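Local coordinates for protein AgaA (Rhizobium radiobacter, PDB 6HLX) that binds the opine agropinic acid as a periplasmic solute-binding protein, probably delivering it to an ABC transporter for import into the bacterium, at residues Gly7-Pro12 with Ile213-Pro218; Leu243-Lys248 with Pro445-Met450; Arg325-Ser330 with Asp356-Ala361; Asn337-Ile342 with Phe374-Ser379. All blocks are in the same frame, centred on the assembly; numbering follows the deposited sequence.

Contact 1 belongs to one mixed sheet of the protein; contacts 2, 3 and 4 share another, and all four reach the same agropinic acid. Strands 240-245 and 374-379 lie side by side, so contacts 2 and 4 adjoin, and strand 322-327, next in line, brings in contact 3. Contacts 1, 2 and 4 are buried, but their chemistry differs: a carboxylate and a water in contact 1, aromatic and aliphatic groups on a strand pair in contact 2, a purely apolar helix-on-sheet seam in contact 4. Contact 3, at the edge strand 351-356, is partly exposed and also more polar, with a salt bridge at one end and Trp360, which stacks on the ligand, at the other.

Contact 1: Gly7-Pro12 with Ile213-Pro218; sequences GLSGEP and IIDYVP. With G9Z (agropinic acid), chain E.
Gly7, Asp215 and Ser9 carry this contact, where strand 3-8 and the short strand 213-214 run parallel and then both turn into loops. Gly7 has no side chain to hold Ile214 off, and their CA atoms lie 4.5 Å apart. Within these residues Gly7 makes both backbone bonds: its N donates to Ile213 O at 2.7 Å, and its O accepts from Asp215 N at 3.2 Å. Tyr5 continues the pairing with Ile213.

Just beyond, the carboxylate of Asp215 turns toward the backbone of Ser9. Its CG sits between the backbone N and the carbonyl carbon (chi1 66°), which carries OD1 to within 2.9 Å of Ser9 N, while OD2 lies against Leu8 CD2. A water joins the two side chains: it donates to Asp215 OD2 at 2.6 Å and is 2.7 Å from Ser9 OG, which is also hydrogen-bonded to Tyr332 OH. The same Ser9 OG meets the ring of Tyr216 obliquely, 3.4 Å from CD1. At the far end of that ring, Tyr216 OH donates to the carboxylate atom O of agropinic acid at 2.7 Å and is also bonded to Thr23. The buried Asp215 and its water thus form a second shell that would fix Ser9 beside the tyrosine that reads the ligand's acid group.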
# COMPACT_ATOMS: atom_id res chain seq x y z
N GLY A 7 13.63 -12.61 -4.28
CA GLY A 7 13.00 -12.49 -5.58
C GLY A 7 11.78 -11.59 -5.51
O GLY A 7 10.74 -12.00 -4.97
N LEU A 8 11.90 -10.37 -6.04
CA LEU A 8 10.79 -9.41 -6.08
C LEU A 8 9.92 -9.64 -7.34
O LEU A 8 10.43 -10.03 -8.39
CB LEU A 8 11.30 -7.96 -6.13
CG LEU A 8 12.00 -7.35 -4.93
CD1 LEU A 8 12.55 -5.97 -5.33
CD2 LEU A 8 11.05 -7.25 -3.72
N SER A 9 8.62 -9.27 -7.25
CA SER A 9 7.68 -9.42 -8.36
C SER A 9 7.87 -8.38 -9.47
O SER A 9 7.17 -8.44 -10.48
CB SER A 9 6.24 -9.40 -7.86
OG SER A 9 5.94 -8.13 -7.31
N GLY A 10 8.82 -7.46 -9.27
CA GLY A 10 9.13 -6.46 -10.29
C GLY A 10 10.29 -5.58 -9.91
O GLY A 10 10.72 -5.55 -8.76
N GLU A 11 10.72 -4.78 -10.88
CA GLU A 11 11.77 -3.80 -10.66
C GLU A 11 11.12 -2.49 -10.21
O GLU A 11 10.22 -2.00 -10.89
CB GLU A 11 12.57 -3.59 -11.96
CG GLU A 11 13.61 -2.50 -11.88
CD GLU A 11 14.63 -2.50 -13.01
OE1 GLU A 11 15.76 -2.01 -12.79
OE2 GLU A 11 14.31 -3.00 -14.12
N PRO A 12 11.58 -1.88 -9.10
CA PRO A 12 10.98 -0.60 -8.69
C PRO A 12 11.15 0.48 -9.76
O PRO A 12 12.25 0.64 -10.33
CB PRO A 12 11.78 -0.22 -7.44
CG PRO A 12 12.24 -1.56 -6.87
CD PRO A 12 12.59 -2.35 -8.12
N ILE A 213 14.00 -16.16 -0.85
CA ILE A 213 12.64 -15.67 -0.54
C ILE A 213 12.03 -15.15 -1.82
O ILE A 213 12.74 -14.58 -2.64
CB ILE A 213 12.67 -14.51 0.52
CG1 ILE A 213 13.38 -14.92 1.83
CG2 ILE A 213 11.23 -13.93 0.82
CD1 ILE A 213 13.34 -13.80 2.92
N ILE A 214 10.71 -15.32 -1.99
CA ILE A 214 9.98 -14.68 -3.09
C ILE A 214 8.73 -14.02 -2.55
O ILE A 214 8.13 -14.52 -1.59
CB ILE A 214 9.64 -15.59 -4.30
CG1 ILE A 214 8.71 -16.80 -3.91
CG2 ILE A 214 10.92 -16.04 -5.04
CD1 ILE A 214 8.00 -17.49 -5.12
N ASP A 215 8.30 -12.93 -3.19
CA ASP A 215 7.01 -12.33 -2.80
C ASP A 215 5.94 -12.61 -3.86
O ASP A 215 6.23 -13.24 -4.88
CB ASP A 215 7.15 -10.83 -2.46
CG ASP A 215 7.52 -9.91 -3.58
OD1 ASP A 215 7.55 -10.36 -4.75
OD2 ASP A 215 7.74 -8.71 -3.30
N TYR A 216 4.67 -12.19 -3.60
CA TYR A 216 3.55 -12.41 -4.51
C TYR A 216 3.50 -13.86 -5.04
O TYR A 216 3.53 -14.09 -6.24
CB TYR A 216 3.59 -11.39 -5.66
CG TYR A 216 3.08 -10.03 -5.27
CD1 TYR A 216 3.94 -9.06 -4.75
CD2 TYR A 216 1.76 -9.66 -5.51
CE1 TYR A 216 3.49 -7.79 -4.41
CE2 TYR A 216 1.29 -8.38 -5.19
CZ TYR A 216 2.16 -7.44 -4.64
OH TYR A 216 1.72 -6.16 -4.35
N VAL A 217 3.47 -14.83 -4.12
CA VAL A 217 3.39 -16.23 -4.54
C VAL A 217 2.05 -16.40 -5.26
O VAL A 217 1.01 -16.08 -4.66
CB VAL A 217 3.48 -17.20 -3.33
CG1 VAL A 217 3.24 -18.64 -3.77
CG2 VAL A 217 4.82 -17.04 -2.62
N PRO A 218 2.04 -16.86 -6.52
CA PRO A 218 0.74 -17.03 -7.21
C PRO A 218 -0.13 -18.08 -6.53
O PRO A 218 0.39 -19.07 -6.03
CB PRO A 218 1.13 -17.47 -8.62
CG PRO A 218 2.58 -17.06 -8.77
CD PRO A 218 3.16 -17.24 -7.39
OAM G9Z E . 2.43 -3.02 -6.15
CAB G9Z E . 1.53 -3.75 -6.58
CAC G9Z E . 1.74 -4.69 -7.62
CB G9Z E . 0.37 -5.40 -7.84
CA G9Z E . -0.62 -4.64 -6.97
C G9Z E . -1.36 -5.53 -6.13
O G9Z E . -0.86 -5.89 -5.03
N G9Z E . 0.24 -3.66 -6.22
CAG G9Z E . -0.27 -2.76 -5.12
CAH G9Z E . -0.97 -1.53 -5.71
OAP G9Z E . -2.11 -2.02 -6.42
CAI G9Z E . -1.41 -0.53 -4.65
OAQ G9Z E . -0.35 -0.37 -3.68
CAJ G9Z E . -1.69 0.89 -5.26
OAR G9Z E . -2.09 1.79 -4.22
CAK G9Z E . -2.69 0.94 -6.44
OAT G9Z E . -2.61 2.24 -7.07
CAL G9Z E . -4.12 0.60 -6.02
OAS G9Z E . -4.98 0.53 -7.18
OXT G9Z E . -2.48 -5.94 -6.55
O HOH W 1 6.84 -7.00 -5.08

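Contact 2: Leu243-Lys248 with Pro445-Met450; sequences LQFNTK and PLVYFM. With G9Z (agropinic acid), chain E.
The ring of Phe245 presents its edge to residues 445-447: Pro445 O lies near the ring plane, 3.3 Å from CD1, and Val447 CG2 meets CE1 at the same rim. Elsewhere this ring packs edge-to-face with Phe252. Phe449 likewise offers an edge, with CE2 3.8 Å from Leu243 CD1, so Leu243 and Val447 sit between the two rings on one face of the sheet.

Their backbones form an antiparallel hydrogen-bonded pair. Leu243 N donates to Val447 O at 2.8 Å, whereas the return bond from Val447 N to Leu243 O is weak at 3.3 Å. On the other face Gln244 and Leu446 lie side by side and point the same way, Gln244 CG resting on Leu446 CD1 at 3.7 Å. Beyond CG the glutamine chain is extended (chi2 159°), and this reach takes the amide into the pocket, where OE1 accepts from hydroxyl OAS of agropinic acid at 2.6 Å. Gln244 NE2 is spent on Thr402 O and Asn404 O, which would keep the amide from flipping and hold OE1 toward the sugar-like tail.

Past the strand, Asn246 OD1 accepts from Lys248 N in an Asx turn; at the other end Phe449 and Met450 both face Met241. The result is an antiparallel strand pair that continues into a classic beta bulge, within a mixed sheet of this two-lobed periplasmic binding protein, greasy on one face and ligand-lining on the other.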
# COMPACT_ATOMS: atom_id res chain seq x y z
N LEU A 243 -12.52 -1.97 -7.60
CA LEU A 243 -12.35 -1.00 -8.67
C LEU A 243 -12.31 0.41 -8.12
O LEU A 243 -13.07 0.75 -7.22
CB LEU A 243 -13.55 -1.08 -9.65
CG LEU A 243 -13.66 -2.34 -10.53
CD1 LEU A 243 -15.05 -2.44 -11.14
CD2 LEU A 243 -12.60 -2.32 -11.67
N GLN A 244 -11.47 1.24 -8.74
CA GLN A 244 -11.38 2.69 -8.54
C GLN A 244 -11.91 3.28 -9.84
O GLN A 244 -11.57 2.78 -10.92
CB GLN A 244 -9.92 3.14 -8.33
CG GLN A 244 -9.39 2.75 -6.97
CD GLN A 244 -7.90 2.73 -6.94
OE1 GLN A 244 -7.30 1.65 -6.95
NE2 GLN A 244 -7.25 3.91 -6.95
N PHE A 245 -12.73 4.31 -9.73
CA PHE A 245 -13.36 4.96 -10.89
C PHE A 245 -12.90 6.40 -11.05
O PHE A 245 -12.91 7.16 -10.07
CB PHE A 245 -14.90 4.99 -10.69
CG PHE A 245 -15.55 3.63 -10.52
CD1 PHE A 245 -15.70 3.07 -9.26
CD2 PHE A 245 -16.02 2.92 -11.61
CE1 PHE A 245 -16.32 1.82 -9.10
CE2 PHE A 245 -16.63 1.67 -11.45
CZ PHE A 245 -16.73 1.12 -10.19
N ASN A 246 -12.60 6.82 -12.29
CA ASN A 246 -12.32 8.22 -12.53
C ASN A 246 -13.69 8.88 -12.69
O ASN A 246 -14.38 8.66 -13.71
CB ASN A 246 -11.48 8.42 -13.78
CG ASN A 246 -11.08 9.85 -14.00
OD1 ASN A 246 -11.77 10.78 -13.58
ND2 ASN A 246 -9.93 10.05 -14.64
N THR A 247 -14.09 9.70 -11.70
CA THR A 247 -15.42 10.32 -11.70
C THR A 247 -15.59 11.44 -12.75
O THR A 247 -16.72 11.94 -12.92
CB THR A 247 -15.84 10.76 -10.31
OG1 THR A 247 -15.05 11.88 -9.92
CG2 THR A 247 -15.80 9.63 -9.27
N LYS A 248 -14.52 11.78 -13.51
CA LYS A 248 -14.63 12.72 -14.65
C LYS A 248 -15.14 11.98 -15.90
O LYS A 248 -15.60 12.62 -16.85
CB LYS A 248 -13.33 13.48 -14.92
CG LYS A 248 -13.13 14.62 -13.93
CD LYS A 248 -11.97 15.53 -14.30
CE LYS A 248 -12.04 16.81 -13.50
NZ LYS A 248 -10.85 17.68 -13.74
N PRO A 445 -18.34 5.14 -4.27
CA PRO A 445 -17.21 5.66 -5.08
C PRO A 445 -16.17 4.57 -5.33
O PRO A 445 -15.50 4.59 -6.35
CB PRO A 445 -16.62 6.77 -4.21
CG PRO A 445 -16.99 6.38 -2.80
CD PRO A 445 -18.37 5.78 -2.93
N LEU A 446 -16.06 3.60 -4.39
CA LEU A 446 -15.18 2.44 -4.51
C LEU A 446 -16.09 1.21 -4.52
O LEU A 446 -17.08 1.17 -3.79
CB LEU A 446 -14.21 2.31 -3.32
CG LEU A 446 -12.97 3.24 -3.21
CD1 LEU A 446 -12.03 3.12 -4.42
CD2 LEU A 446 -13.34 4.68 -2.92
N VAL A 447 -15.72 0.20 -5.31
CA VAL A 447 -16.47 -1.06 -5.36
C VAL A 447 -15.48 -2.16 -4.99
O VAL A 447 -14.31 -2.13 -5.43
CB VAL A 447 -17.14 -1.26 -6.74
CG1 VAL A 447 -17.49 -2.73 -6.97
CG2 VAL A 447 -18.39 -0.38 -6.87
N TYR A 448 -15.93 -3.13 -4.15
CA TYR A 448 -15.04 -4.19 -3.67
C TYR A 448 -15.61 -5.55 -4.02
O TYR A 448 -16.82 -5.75 -3.90
CB TYR A 448 -14.87 -4.09 -2.14
CG TYR A 448 -14.47 -2.72 -1.65
CD1 TYR A 448 -15.43 -1.77 -1.31
CD2 TYR A 448 -13.13 -2.38 -1.47
CE1 TYR A 448 -15.07 -0.50 -0.86
CE2 TYR A 448 -12.75 -1.13 -1.00
CZ TYR A 448 -13.73 -0.20 -0.67
OH TYR A 448 -13.38 1.04 -0.19
N PHE A 449 -14.73 -6.49 -4.40
CA PHE A 449 -15.19 -7.81 -4.82
C PHE A 449 -14.76 -8.96 -3.96
O PHE A 449 -15.55 -9.89 -3.80
CB PHE A 449 -14.76 -8.09 -6.27
CG PHE A 449 -15.40 -7.15 -7.27
CD1 PHE A 449 -16.77 -6.91 -7.24
CD2 PHE A 449 -14.63 -6.50 -8.23
CE1 PHE A 449 -17.37 -6.04 -8.18
CE2 PHE A 449 -15.23 -5.63 -9.16
CZ PHE A 449 -16.58 -5.41 -9.12
N MET A 450 -13.51 -8.94 -3.44
CA MET A 450 -13.03 -10.08 -2.67
C MET A 450 -11.84 -9.77 -1.80
O MET A 450 -11.10 -8.81 -2.10
CB MET A 450 -12.63 -11.22 -3.65
CG MET A 450 -11.49 -10.83 -4.58
SD MET A 450 -10.85 -12.18 -5.55
CE MET A 450 -9.86 -13.05 -4.30
OAM G9Z E . 2.43 -3.02 -6.15
CAB G9Z E . 1.53 -3.75 -6.58
CAC G9Z E . 1.74 -4.69 -7.62
CB G9Z E . 0.37 -5.40 -7.84
CA G9Z E . -0.62 -4.64 -6.97
C G9Z E . -1.36 -5.53 -6.13
O G9Z E . -0.86 -5.89 -5.03
N G9Z E . 0.24 -3.66 -6.22
CAG G9Z E . -0.27 -2.76 -5.12
CAH G9Z E . -0.97 -1.53 -5.71
OAP G9Z E . -2.11 -2.02 -6.42
CAI G9Z E . -1.41 -0.53 -4.65
OAQ G9Z E . -0.35 -0.37 -3.68
CAJ G9Z E . -1.69 0.89 -5.26
OAR G9Z E . -2.09 1.79 -4.22
CAK G9Z E . -2.69 0.94 -6.44
OAT G9Z E . -2.61 2.24 -7.07
CAL G9Z E . -4.12 0.60 -6.02
OAS G9Z E . -4.98 0.53 -7.18
OXT G9Z E . -2.48 -5.94 -6.55

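Contact 3: Arg325-Ser330 with Asp356-Ala361; sequences RLLATS and DLPDWA. With G9Z (agropinic acid), chain E.
Leu327 and Asp356 pair as parallel strand neighbours, Asp356 N donating to Leu326 O at 2.9 Å and Asp356 O accepting from Ala328 N at 2.9 Å, before both chains leave the sheet together. At the outer end Arg325 grips the carboxylate side-on in a salt bridge: NE reaches Asp356 OD2 at 2.8 Å and NH2 reaches OD1. Both oxygens are met on the syn side, though from somewhat out of the carboxylate plane; the guanidinium and carboxylate planes are 26° apart. The bend in the arginine chain at chi3 (72°) brings its NE edge round to face the acid.

The side chains of Leu327 and Pro358 cross at about a right angle, CD1 against CD, and Ala328 CB touches Leu357 CD2. Farther on, Pro358 O holds two donors: Thr329 OG1, in the carbonyl plane at 2.7 Å, and Ser330 N, from above that plane. Ser330 OG also donates to Leu357 O. Thr329 OG1 lies opposite the backbone N (chi1 -176°), which leaves CG2 turned to the edge of the Trp360 indole, 3.7 Å from CE3. The ligand's ring lies over one face of that indole, CAC 3.6 Å from the ring plane and over its centre. Trp360 NE1 bonds to Pro21 O.

Strand 322-327, helix 333-347 and strand 351-356 make a beta-alpha-beta crossover. Charge clamps its solvent side, while the Thr329 and Ser330 bonds hold the loop just before helix 360-369, whose N-cap is Asp359, and would steady its start, consistent with Trp360 being held as a flat floor for the ligand.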
# COMPACT_ATOMS: atom_id res chain seq x y z
N ARG A 325 -12.85 1.91 -21.07
CA ARG A 325 -11.58 1.21 -21.01
C ARG A 325 -11.24 0.91 -19.56
O ARG A 325 -11.38 1.79 -18.71
CB ARG A 325 -10.46 2.05 -21.64
CG ARG A 325 -10.71 2.40 -23.12
CD ARG A 325 -9.42 2.79 -23.82
NE ARG A 325 -8.55 1.64 -24.04
CZ ARG A 325 -8.56 0.88 -25.13
NH1 ARG A 325 -9.40 1.14 -26.13
NH2 ARG A 325 -7.73 -0.15 -25.24
N LEU A 326 -10.78 -0.32 -19.28
CA LEU A 326 -10.36 -0.73 -17.93
C LEU A 326 -8.85 -0.89 -17.90
O LEU A 326 -8.28 -1.68 -18.66
CB LEU A 326 -11.01 -2.06 -17.54
CG LEU A 326 -10.62 -2.74 -16.21
CD1 LEU A 326 -10.94 -1.84 -15.01
CD2 LEU A 326 -11.35 -4.06 -16.06
N LEU A 327 -8.22 -0.15 -16.99
CA LEU A 327 -6.76 -0.22 -16.81
C LEU A 327 -6.42 -1.29 -15.78
O LEU A 327 -6.91 -1.25 -14.64
CB LEU A 327 -6.19 1.14 -16.36
CG LEU A 327 -4.70 1.18 -15.99
CD1 LEU A 327 -3.80 0.84 -17.21
CD2 LEU A 327 -4.33 2.51 -15.35
N ALA A 328 -5.51 -2.19 -16.14
CA ALA A 328 -4.99 -3.15 -15.17
C ALA A 328 -3.53 -3.40 -15.59
O ALA A 328 -2.86 -2.44 -16.00
CB ALA A 328 -5.83 -4.44 -15.16
N THR A 329 -3.02 -4.63 -15.47
CA THR A 329 -1.63 -4.94 -15.85
C THR A 329 -1.55 -6.39 -16.28
O THR A 329 -2.32 -7.21 -15.78
CB THR A 329 -0.65 -4.65 -14.68
OG1 THR A 329 0.72 -4.88 -15.09
CG2 THR A 329 -0.95 -5.50 -13.41
N SER A 330 -0.59 -6.71 -17.16
CA SER A 330 -0.34 -8.10 -17.51
C SER A 330 0.82 -8.64 -16.61
O SER A 330 1.14 -9.81 -16.70
CB SER A 330 0.08 -8.20 -18.97
OG SER A 330 1.10 -7.24 -19.13
N ASP A 356 -6.64 -2.38 -20.99
CA ASP A 356 -5.29 -1.83 -21.13
C ASP A 356 -4.46 -2.56 -20.10
O ASP A 356 -4.70 -2.41 -18.91
CB ASP A 356 -5.27 -0.30 -20.93
CG ASP A 356 -5.94 0.40 -22.11
OD1 ASP A 356 -5.61 0.06 -23.26
OD2 ASP A 356 -6.81 1.25 -21.87
N LEU A 357 -3.54 -3.40 -20.57
CA LEU A 357 -2.75 -4.30 -19.73
C LEU A 357 -1.25 -4.08 -19.92
O LEU A 357 -0.54 -5.00 -20.34
CB LEU A 357 -3.12 -5.76 -20.05
CG LEU A 357 -4.61 -6.14 -19.91
CD1 LEU A 357 -4.87 -7.54 -20.39
CD2 LEU A 357 -5.12 -5.91 -18.48
N PRO A 358 -0.73 -2.90 -19.57
CA PRO A 358 0.73 -2.68 -19.69
C PRO A 358 1.47 -3.30 -18.51
O PRO A 358 0.85 -3.92 -17.64
CB PRO A 358 0.83 -1.16 -19.63
CG PRO A 358 -0.26 -0.76 -18.67
CD PRO A 358 -1.40 -1.72 -18.98
N ASP A 359 2.79 -3.11 -18.44
CA ASP A 359 3.54 -3.62 -17.29
C ASP A 359 3.18 -2.80 -16.04
O ASP A 359 2.46 -1.81 -16.15
CB ASP A 359 5.05 -3.65 -17.56
CG ASP A 359 5.78 -2.32 -17.56
OD1 ASP A 359 5.14 -1.28 -17.42
OD2 ASP A 359 7.02 -2.32 -17.69
N TRP A 360 3.69 -3.20 -14.86
CA TRP A 360 3.27 -2.53 -13.63
C TRP A 360 3.63 -1.05 -13.58
O TRP A 360 2.77 -0.22 -13.25
CB TRP A 360 3.78 -3.27 -12.37
CG TRP A 360 3.29 -2.60 -11.13
CD1 TRP A 360 4.01 -1.80 -10.30
CD2 TRP A 360 1.92 -2.46 -10.74
NE1 TRP A 360 3.19 -1.26 -9.34
CE2 TRP A 360 1.90 -1.65 -9.58
CE3 TRP A 360 0.71 -3.00 -11.21
CZ2 TRP A 360 0.72 -1.34 -8.91
CZ3 TRP A 360 -0.46 -2.70 -10.53
CH2 TRP A 360 -0.45 -1.87 -9.41
N ALA A 361 4.90 -0.72 -13.86
CA ALA A 361 5.35 0.68 -13.79
C ALA A 361 4.51 1.59 -14.72
O ALA A 361 4.16 2.71 -14.32
CB ALA A 361 6.83 0.77 -14.15
OAM G9Z E . 2.43 -3.02 -6.15
CAB G9Z E . 1.53 -3.75 -6.58
CAC G9Z E . 1.74 -4.69 -7.62
CB G9Z E . 0.37 -5.40 -7.84
CA G9Z E . -0.62 -4.64 -6.97
C G9Z E . -1.36 -5.53 -6.13
O G9Z E . -0.86 -5.89 -5.03
N G9Z E . 0.24 -3.66 -6.22
CAG G9Z E . -0.27 -2.76 -5.12
CAH G9Z E . -0.97 -1.53 -5.71
OAP G9Z E . -2.11 -2.02 -6.42
CAI G9Z E . -1.41 -0.53 -4.65
OAQ G9Z E . -0.35 -0.37 -3.68
CAJ G9Z E . -1.69 0.89 -5.26
OAR G9Z E . -2.09 1.79 -4.22
CAK G9Z E . -2.69 0.94 -6.44
OAT G9Z E . -2.61 2.24 -7.07
CAL G9Z E . -4.12 0.60 -6.02
OAS G9Z E . -4.98 0.53 -7.18
OXT G9Z E . -2.48 -5.94 -6.55

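Contact 4: Asn337-Ile342 with Phe374-Ser379; sequences NTAIAI and FTVMGS. With G9Z (agropinic acid), chain E.
The shortest polar bond runs from the OAP hydroxyl of agropinic acid to Gly378 O, 2.7 Å, at the pocket end of the strand whose Val376 packs on helix 333-347. Gly378 has no side chain, and the ligand's carboxylate atom OXT comes as near as 3.4 Å to its CA.

Between helix and strand there are no hydrogen bonds, just apolar branches. Val376 stands at the middle, pointing at the helix and dividing its methyls: CG1 meets Thr338 CG2 at 4.0 Å, while CG2 meets Ala339 CB at 4.1 Å and Ile342 CD1 at 4.3 Å. Thr338 can join in because its methyl lies opposite the backbone N and turns to the sheet, leaving OG1 beside that N (chi1 -68°) to bond back to Phe334 O one helical turn earlier. Ile342 also sends CG2 obliquely toward the Phe374 ring, 4.5 Å from CE2, so the helix spans Phe374 and Val376 with one residue. At the small Ala339 the backbones come nearest, its CA 6.7 Å from that of Val376.

Ser379 OG is bonded to Tyr392. The strand thus changes role along its length: Phe374 and Val376 make oily contacts with the helix, while Gly378 offers its backbone oxygen to the ligand, and Met377 and Ser379 line the pocket.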
# COMPACT_ATOMS: atom_id res chain seq x y z
N ASN A 337 -6.34 -11.44 -15.06
CA ASN A 337 -7.51 -12.34 -15.03
C ASN A 337 -8.70 -11.70 -14.34
O ASN A 337 -9.85 -11.93 -14.76
CB ASN A 337 -7.14 -13.70 -14.45
CG ASN A 337 -6.27 -14.48 -15.40
OD1 ASN A 337 -6.48 -14.47 -16.62
ND2 ASN A 337 -5.29 -15.17 -14.87
N THR A 338 -8.45 -10.83 -13.32
CA THR A 338 -9.57 -10.10 -12.70
C THR A 338 -10.16 -9.18 -13.77
O THR A 338 -11.39 -9.09 -13.89
CB THR A 338 -9.08 -9.30 -11.46
OG1 THR A 338 -8.71 -10.24 -10.43
CG2 THR A 338 -10.17 -8.32 -10.92
N ALA A 339 -9.30 -8.49 -14.54
CA ALA A 339 -9.76 -7.58 -15.60
C ALA A 339 -10.59 -8.31 -16.67
O ALA A 339 -11.64 -7.81 -17.08
CB ALA A 339 -8.58 -6.85 -16.23
N ILE A 340 -10.13 -9.51 -17.09
CA ILE A 340 -10.83 -10.34 -18.08
C ILE A 340 -12.22 -10.73 -17.55
O ILE A 340 -13.22 -10.61 -18.27
CB ILE A 340 -9.98 -11.57 -18.48
CG1 ILE A 340 -8.77 -11.12 -19.35
CG2 ILE A 340 -10.83 -12.65 -19.20
CD1 ILE A 340 -7.66 -12.20 -19.52
N ALA A 341 -12.29 -11.15 -16.27
CA ALA A 341 -13.57 -11.53 -15.65
C ALA A 341 -14.52 -10.33 -15.60
O ALA A 341 -15.69 -10.47 -15.97
CB ALA A 341 -13.33 -12.08 -14.25
N ILE A 342 -14.01 -9.13 -15.22
CA ILE A 342 -14.83 -7.92 -15.17
C ILE A 342 -15.39 -7.59 -16.57
O ILE A 342 -16.58 -7.28 -16.70
CB ILE A 342 -14.06 -6.73 -14.52
CG1 ILE A 342 -13.84 -7.03 -13.01
CG2 ILE A 342 -14.80 -5.37 -14.73
CD1 ILE A 342 -12.84 -6.13 -12.31
N PHE A 374 -11.50 3.61 -15.48
CA PHE A 374 -11.53 2.85 -14.22
C PHE A 374 -10.38 1.88 -14.19
O PHE A 374 -9.78 1.61 -15.23
CB PHE A 374 -12.89 2.21 -13.88
CG PHE A 374 -13.45 1.05 -14.67
CD1 PHE A 374 -13.28 0.98 -16.06
CD2 PHE A 374 -14.29 0.12 -14.06
CE1 PHE A 374 -13.90 -0.02 -16.80
CE2 PHE A 374 -14.92 -0.89 -14.81
CZ PHE A 374 -14.71 -0.95 -16.18
N THR A 375 -9.99 1.46 -12.98
CA THR A 375 -8.81 0.58 -12.84
C THR A 375 -9.05 -0.50 -11.82
O THR A 375 -9.79 -0.28 -10.85
CB THR A 375 -7.53 1.39 -12.52
OG1 THR A 375 -6.37 0.52 -12.53
CG2 THR A 375 -7.57 2.11 -11.14
N VAL A 376 -8.49 -1.69 -12.09
CA VAL A 376 -8.52 -2.80 -11.13
C VAL A 376 -7.71 -2.32 -9.90
O VAL A 376 -6.58 -1.83 -10.02
CB VAL A 376 -7.93 -4.09 -11.73
CG1 VAL A 376 -7.70 -5.16 -10.66
CG2 VAL A 376 -8.84 -4.62 -12.84
N MET A 377 -8.30 -2.48 -8.72
CA MET A 377 -7.69 -2.06 -7.46
C MET A 377 -7.32 -3.32 -6.69
O MET A 377 -8.20 -4.11 -6.38
CB MET A 377 -8.74 -1.23 -6.65
CG MET A 377 -8.33 -0.93 -5.20
SD MET A 377 -9.54 0.11 -4.33
CE MET A 377 -11.01 -1.03 -4.25
N GLY A 378 -6.04 -3.50 -6.41
CA GLY A 378 -5.49 -4.57 -5.58
C GLY A 378 -4.79 -3.84 -4.46
O GLY A 378 -3.73 -3.26 -4.68
N SER A 379 -5.44 -3.71 -3.29
CA SER A 379 -4.87 -2.81 -2.28
C SER A 379 -5.32 -3.11 -0.87
O SER A 379 -5.86 -4.19 -0.62
CB SER A 379 -5.15 -1.35 -2.64
OG SER A 379 -4.20 -0.49 -2.01
OAM G9Z E . 2.43 -3.02 -6.15
CAB G9Z E . 1.53 -3.75 -6.58
CAC G9Z E . 1.74 -4.69 -7.62
CB G9Z E . 0.37 -5.40 -7.84
CA G9Z E . -0.62 -4.64 -6.97
C G9Z E . -1.36 -5.53 -6.13
O G9Z E . -0.86 -5.89 -5.03
N G9Z E . 0.24 -3.66 -6.22
CAG G9Z E . -0.27 -2.76 -5.12
CAH G9Z E . -0.97 -1.53 -5.71
OAP G9Z E . -2.11 -2.02 -6.42
CAI G9Z E . -1.41 -0.53 -4.65
OAQ G9Z E . -0.35 -0.37 -3.68
CAJ G9Z E . -1.69 0.89 -5.26
OAR G9Z E . -2.09 1.79 -4.22
CAK G9Z E . -2.69 0.94 -6.44
OAT G9Z E . -2.61 2.24 -7.07
CAL G9Z E . -4.12 0.60 -6.02
OAS G9Z E . -4.98 0.53 -7.18
OXT G9Z E . -2.48 -5.94 -6.55